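Local coordinates for uncharacterized protein (Eubacterium siraeum, PDB 4NZK) that is of unknown function but belongs to the DHHW family of the SGNH hydrolase clan, which suggests a hydrolase-like fold, at residues A83-Y88 against F331-F336. Numbering follows the deposited sequence.
Sequences ANYASY and FTMCTF
Y85 reaches from helix 83-96 toward strand 328-334, and its tip touches both F331 and M333. It is the one residue of 83-88 that touches the strand closely. Beyond CB, its CG lies anti to the backbone N (chi1 174°), which sends the ring away from the helix and toward the sheet. Along the ring, Y85 CE1 lies 3.6 Å from M333 CE. The methyl sits at the ring edge, near the ring plane. Y85 CE1 is 3.7 Å from M333 SE. SE stands 4.8 Å from the centroid of the Y85 ring, 57° off its normal, so this Met-aromatic contact is oblique. M333 is a selenomethionine whose bend at chi3 (90°) brings its methyl to the ring edge. It is modelled in two conformers, and these contacts belong to one of them. At the tip, Y85 OH lies 3.5 Å from F331 CB. The rings of Y85 and F331 do not stack; the side chains run past one another. I346 of helix 344-350 and I133 of helix 126-136 also touch Y85. The contact joins helix 83-96 to an interior strand, between the parallel strands 101-107 and 282-287, consistent with the alpha/beta fold of SGNH hydrolases. No hydrogen bond links the two segments. N104 OD1, on strand 101-107, satisfies the buried Y85 hydroxyl and probably helps fix the ring, so M333 need offer only apolar, polarisable contact.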
ATOM      1  N   ALA A  83      -3.670  -6.211  17.691  1.00 10.70           N
ATOM      2  CA  ALA A  83      -4.963  -6.225  18.349  1.00 11.84           C
ATOM      3  C   ALA A  83      -5.693  -4.901  18.284  1.00 11.22           C
ATOM      4  O   ALA A  83      -6.913  -4.852  18.074  1.00 12.96           O
ATOM      5  CB  ALA A  83      -4.805  -6.663  19.800  1.00 16.32           C
ATOM      6  N   ASN A  84      -4.959  -3.811  18.449  1.00 11.82           N
ATOM      7  CA  ASN A  84      -5.591  -2.495  18.374  1.00 10.93           C
ATOM      8  C   ASN A  84      -6.169  -2.267  16.992  1.00 11.37           C
ATOM      9  O   ASN A  84      -7.328  -1.919  16.857  1.00 12.53           O
ATOM     10  CB  ASN A  84      -4.618  -1.386  18.714  1.00 12.13           C
ATOM     11  CG  ASN A  84      -4.247  -1.341  20.186  1.00 16.66           C
ATOM     12  OD1 ASN A  84      -4.668  -2.149  21.007  1.00 20.74           O
ATOM     13  ND2 ASN A  84      -3.481  -0.344  20.522  1.00 21.83           N
ATOM     14  N   TYR A  85      -5.347  -2.487  15.972  1.00 10.30           N
ATOM     15  CA  TYR A  85      -5.792  -2.347  14.577  1.00  9.51           C
ATOM     16  C   TYR A  85      -7.072  -3.151  14.334  1.00  9.84           C
ATOM     17  O   TYR A  85      -8.029  -2.625  13.772  1.00 10.73           O
ATOM     18  CB  TYR A  85      -4.647  -2.863  13.672  1.00  9.25           C
ATOM     19  CG  TYR A  85      -4.977  -2.922  12.208  1.00  9.90           C
ATOM     20  CD1 TYR A  85      -4.920  -1.784  11.433  1.00 13.45           C
ATOM     21  CD2 TYR A  85      -5.317  -4.118  11.582  1.00 10.86           C
ATOM     22  CE1 TYR A  85      -5.190  -1.825  10.072  1.00 13.62           C
ATOM     23  CE2 TYR A  85      -5.591  -4.164  10.212  1.00 11.29           C
ATOM     24  CZ  TYR A  85      -5.532  -3.020   9.462  1.00 11.53           C
ATOM     25  OH  TYR A  85      -5.809  -2.985   8.135  1.00 12.89           O
ATOM     26  N   ALA A  86      -7.072  -4.420  14.709  1.00  9.94           N
ATOM     27  CA  ALA A  86      -8.263  -5.250  14.452  1.00 10.61           C
ATOM     28  C   ALA A  86      -9.473  -4.673  15.171  1.00 10.54           C
ATOM     29  O   ALA A  86     -10.543  -4.624  14.600  1.00 12.04           O
ATOM     30  CB  ALA A  86      -8.052  -6.697  14.886  1.00 11.61           C
ATOM     31  N   SER A  87      -9.306  -4.226  16.408  1.00 11.71           N
ATOM     32  CA  SER A  87     -10.414  -3.629  17.147  0.50 13.06           C
ATOM     33  C   SER A  87     -10.954  -2.372  16.474  1.00 12.32           C
ATOM     34  O   SER A  87     -12.163  -2.138  16.453  1.00 11.58           O
ATOM     35  CB  SER A  87      -9.982  -3.337  18.584  0.50 13.93           C
ATOM     36  OG  SER A  87     -11.057  -2.851  19.372  0.50 13.33           O
ATOM     37  N   TYR A  88     -10.070  -1.559  15.918  1.00 11.70           N
ATOM     38  CA  TYR A  88     -10.488  -0.355  15.224  1.00 11.98           C
ATOM     39  C   TYR A  88     -11.249  -0.682  13.936  1.00 12.38           C
ATOM     40  O   TYR A  88     -12.257  -0.042  13.605  1.00 11.69           O
ATOM     41  CB  TYR A  88      -9.296   0.548  14.931  1.00 12.50           C
ATOM     42  CG  TYR A  88      -8.452   0.920  16.140  1.00 13.00           C
ATOM     43  CD1 TYR A  88      -8.985   0.934  17.410  1.00 14.98           C
ATOM     44  CD2 TYR A  88      -7.103   1.243  15.986  1.00 12.40           C
ATOM     45  CE1 TYR A  88      -8.214   1.249  18.513  1.00 16.09           C
ATOM     46  CE2 TYR A  88      -6.325   1.570  17.083  1.00 16.52           C
ATOM     47  CZ  TYR A  88      -6.889   1.562  18.339  1.00 14.99           C
ATOM     48  OH  TYR A  88      -6.107   1.887  19.446  1.00 17.87           O
ATOM     49  N   PHE A 331      -9.043  -1.485   3.836  1.00  9.84           N
ATOM     50  CA  PHE A 331      -7.943  -1.087   4.698  1.00  9.09           C
ATOM     51  C   PHE A 331      -6.728  -1.892   4.230  1.00 11.09           C
ATOM     52  O   PHE A 331      -6.765  -3.152   4.195  1.00 10.68           O
ATOM     53  CB  PHE A 331      -8.219  -1.456   6.145  1.00 10.34           C
ATOM     54  CG  PHE A 331      -9.210  -0.557   6.804  1.00 10.37           C
ATOM     55  CD1 PHE A 331     -10.559  -0.809   6.709  1.00 11.47           C
ATOM     56  CD2 PHE A 331      -8.793   0.576   7.463  1.00 12.54           C
ATOM     57  CE1 PHE A 331     -11.485   0.023   7.330  1.00 13.48           C
ATOM     58  CE2 PHE A 331      -9.707   1.430   8.066  1.00 13.66           C
ATOM     59  CZ  PHE A 331     -11.052   1.148   7.987  1.00 15.71           C
ATOM     60  N   THR A 332      -5.679  -1.176   3.837  1.00 11.98           N
ATOM     61  CA  THR A 332      -4.497  -1.841   3.350  1.00 11.05           C
ATOM     62  C   THR A 332      -3.261  -1.080   3.763  1.00 10.38           C
ATOM     63  O   THR A 332      -3.198   0.134   3.656  1.00 12.20           O
ATOM     64  CB  THR A 332      -4.595  -2.074   1.833  1.00 11.52           C
ATOM     65  OG1 THR A 332      -3.467  -2.876   1.395  1.00 12.72           O
ATOM     66  CG2 THR A 332      -4.649  -0.801   1.039  1.00 13.06           C
HETATM   67  N   MSE A 333      -2.279  -1.837   4.247  1.00 12.67           N
HETATM   68  CA  MSE A 333      -1.052  -1.266   4.765  0.50 12.24           C
HETATM   69  C   MSE A 333      -0.057  -2.346   5.016  1.00 11.62           C
HETATM   70  O   MSE A 333      -0.398  -3.530   4.983  1.00 11.79           O
HETATM   71  CB  MSE A 333      -1.320  -0.511   6.063  0.50 13.01           C
HETATM   72  CG  MSE A 333      -2.078  -1.280   7.153  0.50 11.52           C
HETATM   73 SE   MSE A 333      -2.435   0.130   8.519  0.38 14.12          SE
HETATM   74  CE  MSE A 333      -4.100   0.425   7.505  0.50 11.19           C
ATOM     75  N   CYS A 334       1.188  -1.968   5.264  1.00 10.32           N
ATOM     76  CA  CYS A 334       2.192  -2.965   5.601  1.00 10.77           C
ATOM     77  C   CYS A 334       2.070  -3.357   7.072  1.00 11.60           C
ATOM     78  O   CYS A 334       1.444  -2.690   7.883  1.00 11.50           O
ATOM     79  CB  CYS A 334       3.598  -2.474   5.269  1.00 12.19           C
ATOM     80  SG  CYS A 334       4.221  -1.262   6.463  1.00 14.90           S
ATOM     81  N   THR A 335       2.723  -4.454   7.408  1.00  9.04           N
ATOM     82  CA  THR A 335       2.664  -4.995   8.754  0.60 10.12           C
ATOM     83  C   THR A 335       3.139  -4.006   9.799  1.00 11.90           C
ATOM     84  O   THR A 335       2.534  -3.878  10.847  1.00 10.70           O
ATOM     85  CB  THR A 335       3.466  -6.285   8.867  0.60 10.95           C
ATOM     86  OG1 THR A 335       4.687  -6.124   8.129  0.60  9.80           O
ATOM     87  CG2 THR A 335       2.654  -7.485   8.341  0.60 10.64           C
ATOM     88  N   PHE A 336       4.234  -3.305   9.527  1.00 11.51           N
ATOM     89  CA  PHE A 336       4.745  -2.358  10.509  1.00  9.68           C
ATOM     90  C   PHE A 336       3.678  -1.310  10.871  1.00 11.07           C
ATOM     91  O   PHE A 336       3.555  -0.877  12.004  1.00 13.10           O
ATOM     92  CB  PHE A 336       5.950  -1.629   9.957  1.00 10.64           C
ATOM     93  CG  PHE A 336       7.187  -2.459   9.811  1.00 11.05           C
ATOM     94  CD1 PHE A 336       8.111  -2.548  10.858  1.00 13.22           C
ATOM     95  CD2 PHE A 336       7.496  -3.074   8.614  1.00 13.50           C
ATOM     96  CE1 PHE A 336       9.287  -3.275  10.718  1.00 12.84           C
ATOM     97  CE2 PHE A 336       8.674  -3.783   8.472  1.00 13.34           C
ATOM     98  CZ  PHE A 336       9.582  -3.869   9.511  1.00 12.40           C
TER